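Local coordinates for acyl-CoA thioesterase YbgC (Helicobacter pylori, PDB 2PZH), which hydrolyses the thioester bond of acyl-CoAs, favouring long-chain acyl groups and benzoyl-CoA, and may take part in phospholipid metabolism, at residues K79-I91 with P101-F113. Residues are numbered along the deposited sequence; the frame is centred on the assembly and turned at random.
Sequences KVFVVLFQEIYCI and PFKVFASEIKFGF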
ATOM      1  N   LYS A  79       6.761  -4.941 -32.213  1.00 30.21           N
ATOM      2  CA  LYS A  79       8.138  -5.294 -31.880  1.00 29.74           C
ATOM      3  C   LYS A  79       8.618  -4.572 -30.617  1.00 28.80           C
ATOM      4  O   LYS A  79       9.315  -5.158 -29.781  1.00 28.90           O
ATOM      5  CB  LYS A  79       9.065  -4.982 -33.060  1.00 31.31           C
ATOM      6  CG  LYS A  79      10.517  -5.359 -32.829  1.00 32.52           C
ATOM      7  CD  LYS A  79      11.246  -5.580 -34.147  1.00 33.81           C
ATOM      8  CE  LYS A  79      10.656  -6.771 -34.896  1.00 34.81           C
ATOM      9  NZ  LYS A  79      11.295  -6.982 -36.229  1.00 35.51           N
ATOM     10  N   VAL A  80       8.221  -3.309 -30.476  1.00 28.22           N
ATOM     11  CA  VAL A  80       8.745  -2.433 -29.426  1.00 27.43           C
ATOM     12  C   VAL A  80       7.780  -2.170 -28.249  1.00 26.29           C
ATOM     13  O   VAL A  80       8.186  -1.633 -27.211  1.00 26.14           O
ATOM     14  CB  VAL A  80       9.191  -1.082 -30.033  1.00 28.61           C
ATOM     15  CG1 VAL A  80       9.969  -0.255 -29.016  1.00 28.92           C
ATOM     16  CG2 VAL A  80      10.044  -1.335 -31.271  1.00 28.83           C
ATOM     17  N   PHE A  81       6.514  -2.542 -28.403  1.00 24.69           N
ATOM     18  CA  PHE A  81       5.553  -2.306 -27.326  1.00 23.15           C
ATOM     19  C   PHE A  81       4.362  -3.262 -27.343  1.00 21.58           C
ATOM     20  O   PHE A  81       4.105  -3.964 -28.332  1.00 20.29           O
ATOM     21  CB  PHE A  81       5.100  -0.827 -27.295  1.00 24.83           C
ATOM     22  CG  PHE A  81       4.144  -0.442 -28.397  1.00 26.15           C
ATOM     23  CD1 PHE A  81       2.804  -0.797 -28.333  1.00 26.23           C
ATOM     24  CD2 PHE A  81       4.576   0.307 -29.481  1.00 27.16           C
ATOM     25  CE1 PHE A  81       1.918  -0.438 -29.330  1.00 26.51           C
ATOM     26  CE2 PHE A  81       3.693   0.675 -30.485  1.00 27.14           C
ATOM     27  CZ  PHE A  81       2.359   0.302 -30.410  1.00 26.93           C
ATOM     28  N   VAL A  82       3.645  -3.308 -26.226  1.00 18.53           N
ATOM     29  CA  VAL A  82       2.415  -4.074 -26.169  1.00 17.84           C
ATOM     30  C   VAL A  82       1.340  -3.254 -25.472  1.00 17.70           C
ATOM     31  O   VAL A  82       1.626  -2.529 -24.512  1.00 17.59           O
ATOM     32  CB  VAL A  82       2.630  -5.416 -25.437  1.00 17.43           C
ATOM     33  CG1 VAL A  82       3.212  -5.177 -24.021  1.00 17.36           C
ATOM     34  CG2 VAL A  82       1.336  -6.242 -25.414  1.00 17.26           C
ATOM     35  N   VAL A  83       0.111  -3.351 -25.964  1.00 17.13           N
ATOM     36  CA  VAL A  83      -1.001  -2.711 -25.299  1.00 17.74           C
ATOM     37  C   VAL A  83      -1.956  -3.786 -24.812  1.00 17.51           C
ATOM     38  O   VAL A  83      -2.390  -4.651 -25.578  1.00 17.39           O
ATOM     39  CB  VAL A  83      -1.736  -1.710 -26.215  1.00 17.97           C
ATOM     40  CG1 VAL A  83      -2.914  -1.081 -25.486  1.00 18.06           C
ATOM     41  CG2 VAL A  83      -0.773  -0.624 -26.720  1.00 18.47           C
ATOM     42  N   LEU A  84      -2.284  -3.728 -23.528  1.00 15.52           N
ATOM     43  CA  LEU A  84      -3.178  -4.697 -22.920  1.00 17.31           C
ATOM     44  C   LEU A  84      -4.487  -4.051 -22.527  1.00 17.41           C
ATOM     45  O   LEU A  84      -4.519  -2.900 -22.068  1.00 17.68           O
ATOM     46  CB  LEU A  84      -2.559  -5.298 -21.659  1.00 17.47           C
ATOM     47  CG  LEU A  84      -1.425  -6.307 -21.809  1.00 18.81           C
ATOM     48  CD1 LEU A  84      -0.148  -5.596 -22.078  1.00 20.17           C
ATOM     49  CD2 LEU A  84      -1.287  -7.146 -20.539  1.00 19.43           C
ATOM     50  N   PHE A  85      -5.571  -4.798 -22.682  1.00 17.00           N
ATOM     51  CA  PHE A  85      -6.842  -4.382 -22.143  1.00 17.55           C
ATOM     52  C   PHE A  85      -7.163  -5.252 -20.940  1.00 16.92           C
ATOM     53  O   PHE A  85      -7.110  -6.475 -21.027  1.00 16.70           O
ATOM     54  CB  PHE A  85      -7.956  -4.524 -23.181  1.00 20.00           C
ATOM     55  CG  PHE A  85      -9.282  -4.052 -22.687  1.00 21.94           C
ATOM     56  CD1 PHE A  85      -9.415  -2.772 -22.181  1.00 23.03           C
ATOM     57  CD2 PHE A  85     -10.392  -4.878 -22.717  1.00 23.30           C
ATOM     58  CE1 PHE A  85     -10.624  -2.317 -21.705  1.00 23.13           C
ATOM     59  CE2 PHE A  85     -11.616  -4.427 -22.246  1.00 23.43           C
ATOM     60  CZ  PHE A  85     -11.728  -3.144 -21.744  1.00 23.12           C
ATOM     61  N   GLN A  86      -7.489  -4.625 -19.817  1.00 16.19           N
ATOM     62  CA  GLN A  86      -7.835  -5.385 -18.636  1.00 14.61           C
ATOM     63  C   GLN A  86      -9.127  -4.883 -18.027  1.00 15.34           C
ATOM     64  O   GLN A  86      -9.302  -3.672 -17.828  1.00 15.93           O
ATOM     65  CB  GLN A  86      -6.692  -5.342 -17.599  1.00 14.07           C
ATOM     66  CG  GLN A  86      -5.424  -6.052 -18.107  1.00 13.94           C
ATOM     67  CD  GLN A  86      -4.327  -6.090 -17.087  1.00 13.61           C
ATOM     68  OE1 GLN A  86      -3.613  -5.108 -16.901  1.00 13.79           O
ATOM     69  NE2 GLN A  86      -4.154  -7.246 -16.437  1.00 12.86           N
ATOM     70  N   GLU A  87     -10.018  -5.824 -17.736  1.00 14.18           N
ATOM     71  CA  GLU A  87     -11.292  -5.516 -17.098  1.00 15.88           C
ATOM     72  C   GLU A  87     -11.413  -6.293 -15.818  1.00 14.21           C
ATOM     73  O   GLU A  87     -10.997  -7.454 -15.733  1.00 14.46           O
ATOM     74  CB  GLU A  87     -12.466  -5.900 -18.006  1.00 17.02           C
ATOM     75  CG  GLU A  87     -12.668  -4.964 -19.176  1.00 19.37           C
ATOM     76  CD  GLU A  87     -13.932  -5.300 -19.969  1.00 20.49           C
ATOM     77  OE1 GLU A  87     -14.476  -4.392 -20.629  1.00 23.27           O
ATOM     78  OE2 GLU A  87     -14.376  -6.463 -19.940  1.00 22.08           O
ATOM     79  N   ILE A  88     -12.030  -5.673 -14.821  1.00 12.70           N
ATOM     80  CA  ILE A  88     -12.245  -6.338 -13.552  1.00 11.55           C
ATOM     81  C   ILE A  88     -13.739  -6.453 -13.317  1.00 11.63           C
ATOM     82  O   ILE A  88     -14.466  -5.460 -13.389  1.00 11.50           O
ATOM     83  CB  ILE A  88     -11.573  -5.550 -12.380  1.00 11.18           C
ATOM     84  CG1 ILE A  88     -10.069  -5.382 -12.661  1.00 11.98           C
ATOM     85  CG2 ILE A  88     -11.879  -6.190 -11.015  1.00 10.13           C
ATOM     86  CD1 ILE A  88      -9.302  -4.629 -11.573  1.00 13.34           C
ATOM     87  N   TYR A  89     -14.183  -7.668 -13.027  1.00 12.60           N
ATOM     88  CA  TYR A  89     -15.566  -7.930 -12.680  1.00 13.71           C
ATOM     89  C   TYR A  89     -15.662  -8.498 -11.280  1.00 13.29           C
ATOM     90  O   TYR A  89     -14.853  -9.365 -10.898  1.00 13.59           O
ATOM     91  CB  TYR A  89     -16.168  -8.956 -13.635  1.00 17.44           C
ATOM     92  CG  TYR A  89     -16.665  -8.376 -14.940  1.00 18.39           C
ATOM     93  CD1 TYR A  89     -15.787  -7.971 -15.939  1.00 19.37           C
ATOM     94  CD2 TYR A  89     -18.030  -8.250 -15.168  1.00 18.98           C
ATOM     95  CE1 TYR A  89     -16.285  -7.439 -17.152  1.00 19.98           C
ATOM     96  CE2 TYR A  89     -18.520  -7.741 -16.344  1.00 20.11           C
ATOM     97  CZ  TYR A  89     -17.662  -7.340 -17.332  1.00 19.17           C
ATOM     98  OH  TYR A  89     -18.251  -6.833 -18.493  1.00 20.66           O
ATOM     99  N   CYS A  90     -16.671  -8.071 -10.531  1.00 11.93           N
ATOM    100  CA  CYS A  90     -16.969  -8.742  -9.277  1.00 13.42           C
ATOM    101  C   CYS A  90     -17.735  -9.988  -9.618  1.00 13.16           C
ATOM    102  O   CYS A  90     -18.778  -9.897 -10.281  1.00 13.48           O
ATOM    103  CB  CYS A  90     -17.843  -7.891  -8.353  1.00 12.75           C
ATOM    104  SG  CYS A  90     -18.264  -8.775  -6.853  1.00 14.41           S
ATOM    105  N   ILE A  91     -17.241 -11.143  -9.166  1.00 12.53           N
ATOM    106  CA  ILE A  91     -17.909 -12.426  -9.460  1.00 12.14           C
ATOM    107  C   ILE A  91     -18.487 -13.140  -8.247  1.00 13.28           C
ATOM    108  O   ILE A  91     -19.252 -14.099  -8.410  1.00 13.87           O
ATOM    109  CB  ILE A  91     -16.966 -13.413 -10.214  1.00 11.14           C
ATOM    110  CG1 ILE A  91     -15.745 -13.752  -9.349  1.00 11.26           C
ATOM    111  CG2 ILE A  91     -16.568 -12.841 -11.579  1.00 12.06           C
ATOM    112  CD1 ILE A  91     -14.819 -14.841  -9.951  1.00 12.11           C
ATOM    113  N   PRO A 101     -22.282 -11.381 -12.520  1.00 19.74           N
ATOM    114  CA  PRO A 101     -21.022 -10.623 -12.436  1.00 18.36           C
ATOM    115  C   PRO A 101     -21.194  -9.181 -12.928  1.00 17.92           C
ATOM    116  O   PRO A 101     -21.916  -8.933 -13.907  1.00 16.46           O
ATOM    117  CB  PRO A 101     -20.076 -11.407 -13.345  1.00 18.81           C
ATOM    118  CG  PRO A 101     -20.629 -12.821 -13.348  1.00 19.64           C
ATOM    119  CD  PRO A 101     -22.130 -12.616 -13.316  1.00 19.27           C
ATOM    120  N   PHE A 102     -20.554  -8.238 -12.236  1.00 16.61           N
ATOM    121  CA  PHE A 102     -20.677  -6.825 -12.609  1.00 15.28           C
ATOM    122  C   PHE A 102     -19.316  -6.157 -12.791  1.00 15.20           C
ATOM    123  O   PHE A 102     -18.383  -6.444 -12.052  1.00 15.05           O
ATOM    124  CB  PHE A 102     -21.601  -6.047 -11.649  1.00 14.68           C
ATOM    125  CG  PHE A 102     -21.119  -5.949 -10.208  1.00 13.46           C
ATOM    126  CD1 PHE A 102     -20.196  -4.976  -9.833  1.00 14.05           C
ATOM    127  CD2 PHE A 102     -21.621  -6.794  -9.224  1.00 13.83           C
ATOM    128  CE1 PHE A 102     -19.772  -4.838  -8.526  1.00 14.11           C
ATOM    129  CE2 PHE A 102     -21.191  -6.678  -7.878  1.00 13.95           C
ATOM    130  CZ  PHE A 102     -20.256  -5.709  -7.529  1.00 14.78           C
ATOM    131  N   LYS A 103     -19.220  -5.283 -13.786  1.00 14.96           N
ATOM    132  CA  LYS A 103     -17.961  -4.618 -14.089  1.00 14.19           C
ATOM    133  C   LYS A 103     -17.634  -3.582 -13.031  1.00 13.04           C
ATOM    134  O   LYS A 103     -18.502  -2.826 -12.600  1.00 13.39           O
ATOM    135  CB  LYS A 103     -18.015  -3.937 -15.453  1.00 14.92           C
ATOM    136  CG  LYS A 103     -16.656  -3.496 -15.952  1.00 16.15           C
ATOM    137  CD  LYS A 103     -16.664  -3.258 -17.453  1.00 17.60           C
ATOM    138  CE  LYS A 103     -17.757  -2.302 -17.871  1.00 18.51           C
ATOM    139  NZ  LYS A 103     -17.596  -1.973 -19.341  1.00 19.38           N
ATOM    140  N   VAL A 104     -16.365  -3.554 -12.640  1.00 12.10           N
ATOM    141  CA  VAL A 104     -15.871  -2.667 -11.596  1.00 11.96           C
ATOM    142  C   VAL A 104     -14.877  -1.628 -12.148  1.00 12.43           C
ATOM    143  O   VAL A 104     -14.808  -0.502 -11.665  1.00 11.28           O
ATOM    144  CB  VAL A 104     -15.230  -3.520 -10.480  1.00 12.21           C
ATOM    145  CG1 VAL A 104     -14.426  -2.666  -9.490  1.00 13.57           C
ATOM    146  CG2 VAL A 104     -16.311  -4.315  -9.743  1.00 11.54           C
ATOM    147  N   PHE A 105     -14.116  -2.014 -13.170  1.00 10.62           N
ATOM    148  CA  PHE A 105     -12.966  -1.245 -13.618  1.00 11.48           C
ATOM    149  C   PHE A 105     -12.543  -1.772 -14.971  1.00 12.37           C
ATOM    150  O   PHE A 105     -12.642  -2.977 -15.221  1.00 11.72           O
ATOM    151  CB  PHE A 105     -11.835  -1.468 -12.603  1.00 10.76           C
ATOM    152  CG  PHE A 105     -10.527  -0.781 -12.938  1.00 10.58           C
ATOM    153  CD1 PHE A 105     -10.313   0.539 -12.562  1.00 11.11           C
ATOM    154  CD2 PHE A 105      -9.504  -1.464 -13.602  1.00 10.03           C
ATOM    155  CE1 PHE A 105      -9.107   1.190 -12.859  1.00 10.23           C
ATOM    156  CE2 PHE A 105      -8.281  -0.845 -13.872  1.00 11.36           C
ATOM    157  CZ  PHE A 105      -8.086   0.501 -13.506  1.00 11.14           C
ATOM    158  N   ALA A 106     -12.095  -0.876 -15.840  1.00 12.68           N
ATOM    159  CA  ALA A 106     -11.429  -1.303 -17.064  1.00 13.78           C
ATOM    160  C   ALA A 106     -10.202  -0.442 -17.283  1.00 15.52           C
ATOM    161  O   ALA A 106     -10.177   0.733 -16.888  1.00 14.30           O
ATOM    162  CB  ALA A 106     -12.362  -1.209 -18.258  1.00 13.61           C
ATOM    163  N   SER A 107      -9.176  -1.007 -17.904  1.00 15.48           N
ATOM    164  CA  SER A 107      -8.023  -0.195 -18.279  1.00 17.16           C
ATOM    165  C   SER A 107      -7.449  -0.613 -19.619  1.00 17.48           C
ATOM    166  O   SER A 107      -7.642  -1.737 -20.080  1.00 18.69           O
ATOM    167  CB  SER A 107      -6.934  -0.234 -17.213  1.00 17.47           C
ATOM    168  OG  SER A 107      -6.466  -1.551 -16.980  1.00 19.56           O
ATOM    169  N   GLU A 108      -6.756   0.319 -20.248  1.00 16.36           N
ATOM    170  CA  GLU A 108      -5.948   0.020 -21.396  1.00 16.85           C
ATOM    171  C   GLU A 108      -4.599   0.554 -21.023  1.00 15.57           C
ATOM    172  O   GLU A 108      -4.476   1.727 -20.679  1.00 15.26           O
ATOM    173  CB  GLU A 108      -6.468   0.754 -22.631  1.00 19.39           C
ATOM    174  CG  GLU A 108      -5.623   0.509 -23.860  1.00 21.54           C
ATOM    175  CD  GLU A 108      -6.175   1.196 -25.106  1.00 23.54           C
ATOM    176  OE1 GLU A 108      -7.401   1.119 -25.344  1.00 24.92           O
ATOM    177  OE2 GLU A 108      -5.368   1.782 -25.861  1.00 25.19           O
ATOM    178  N   ILE A 109      -3.591  -0.302 -21.085  1.00 14.38           N
ATOM    179  CA  ILE A 109      -2.260   0.058 -20.618  1.00 14.96           C
ATOM    180  C   ILE A 109      -1.229  -0.298 -21.667  1.00 15.84           C
ATOM    181  O   ILE A 109      -1.237  -1.418 -22.198  1.00 14.41           O
ATOM    182  CB  ILE A 109      -1.934  -0.673 -19.309  1.00 15.27           C
ATOM    183  CG1 ILE A 109      -3.046  -0.398 -18.288  1.00 16.55           C
ATOM    184  CG2 ILE A 109      -0.560  -0.225 -18.782  1.00 16.01           C
ATOM    185  CD1 ILE A 109      -3.065  -1.338 -17.097  1.00 18.51           C
ATOM    186  N   LYS A 110      -0.346   0.655 -21.951  1.00 16.52           N
ATOM    187  CA  LYS A 110       0.726   0.471 -22.919  1.00 17.52           C
ATOM    188  C   LYS A 110       2.065   0.319 -22.198  1.00 17.33           C
ATOM    189  O   LYS A 110       2.367   1.071 -21.274  1.00 16.16           O
ATOM    190  CB  LYS A 110       0.771   1.669 -23.865  1.00 18.27           C
ATOM    191  CG  LYS A 110       1.849   1.609 -24.946  1.00 20.24           C
ATOM    192  CD  LYS A 110       1.661   2.774 -25.928  1.00 21.32           C
ATOM    193  CE  LYS A 110       2.625   2.706 -27.092  1.00 24.60           C
ATOM    194  NZ  LYS A 110       3.899   3.398 -26.779  1.00 26.73           N
ATOM    195  N   PHE A 111       2.834  -0.681 -22.610  1.00 17.08           N
ATOM    196  CA  PHE A 111       4.138  -0.969 -22.032  1.00 18.75           C
ATOM    197  C   PHE A 111       5.182  -0.910 -23.135  1.00 19.08           C
ATOM    198  O   PHE A 111       4.908  -1.301 -24.266  1.00 20.11           O
ATOM    199  CB  PHE A 111       4.167  -2.369 -21.425  1.00 20.05           C
ATOM    200  CG  PHE A 111       3.110  -2.603 -20.399  1.00 20.16           C
ATOM    201  CD1 PHE A 111       3.366  -2.392 -19.059  1.00 21.96           C
ATOM    202  CD2 PHE A 111       1.847  -3.044 -20.782  1.00 21.08           C
ATOM    203  CE1 PHE A 111       2.370  -2.600 -18.124  1.00 21.64           C
ATOM    204  CE2 PHE A 111       0.859  -3.251 -19.864  1.00 20.76           C
ATOM    205  CZ  PHE A 111       1.119  -3.034 -18.527  1.00 21.37           C
ATOM    206  N   GLY A 112       6.365  -0.420 -22.801  1.00 19.11           N
ATOM    207  CA  GLY A 112       7.528  -0.569 -23.668  1.00 21.14           C
ATOM    208  C   GLY A 112       8.486  -1.539 -23.003  1.00 21.78           C
ATOM    209  O   GLY A 112       8.279  -1.929 -21.861  1.00 22.28           O
ATOM    210  N   PHE A 113       9.530  -1.947 -23.716  1.00 22.91           N
ATOM    211  CA  PHE A 113      10.593  -2.738 -23.102  1.00 23.84           C
ATOM    212  C   PHE A 113      11.877  -1.925 -23.218  1.00 24.69           C
ATOM    213  O   PHE A 113      12.136  -1.306 -24.247  1.00 23.91           O
ATOM    214  CB  PHE A 113      10.731  -4.103 -23.780  1.00 24.91           C
ATOM    215  CG  PHE A 113      11.418  -5.138 -22.929  1.00 24.68           C
ATOM    216  CD1 PHE A 113      10.727  -5.791 -21.915  1.00 25.01           C
ATOM    217  CD2 PHE A 113      12.747  -5.472 -23.150  1.00 25.08           C
ATOM    218  CE1 PHE A 113      11.349  -6.759 -21.121  1.00 24.89           C
ATOM    219  CE2 PHE A 113      13.381  -6.437 -22.363  1.00 25.33           C
ATOM    220  CZ  PHE A 113      12.678  -7.083 -21.343  1.00 25.37           C
TER
HETATM  221  O   HOH W   1     -15.061  -1.293 -20.208  1.00 27.20           O
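K103 lays its CB over one face of the Y89 ring, K103 CB standing 4.1 Å from the Y89 ring centroid and 18° off the normal, a CH-pi contact. K103 CG passes on within 4.1 Å of Y89 CE1, K103 CD comes 4.0 Å from E87 OE1, and a bend at chi3 (54°) brings NZ near the glutamate. K103 NZ stops 4.2 Å from E87 OE1, too far for a salt bridge, and one water joins the two, accepting from NZ and donating to OE1. Beneath these side chains the backbones pair as an antiparallel hairpin of the hot-dog fold, between strands 67-77 and 47-58 in the curved sheet. Its register slips at a classic beta bulge: V104 and F105 both face I88, whose O accepts a 2.8 Å hydrogen bond from V104 N and a weak one from F105 N. On the face carrying I88, L84 and F111, which is turned to helix 22-36, L84 CD1 presses on F111 CE2, and the amide of buried Q86 is held by R31, T72 and the C27 carbonyl. Toward the loop that joins the strands, C90 CB rests 3.6 Å from the centroid of the F102 ring, and SG makes an oblique sulfur-aromatic contact with it. At the far end, on the face shared with Y89, K110 sets CE over the centre of the F81 ring and K110 NZ makes a cation-pi contact, 4.4 Å from the ring centroid.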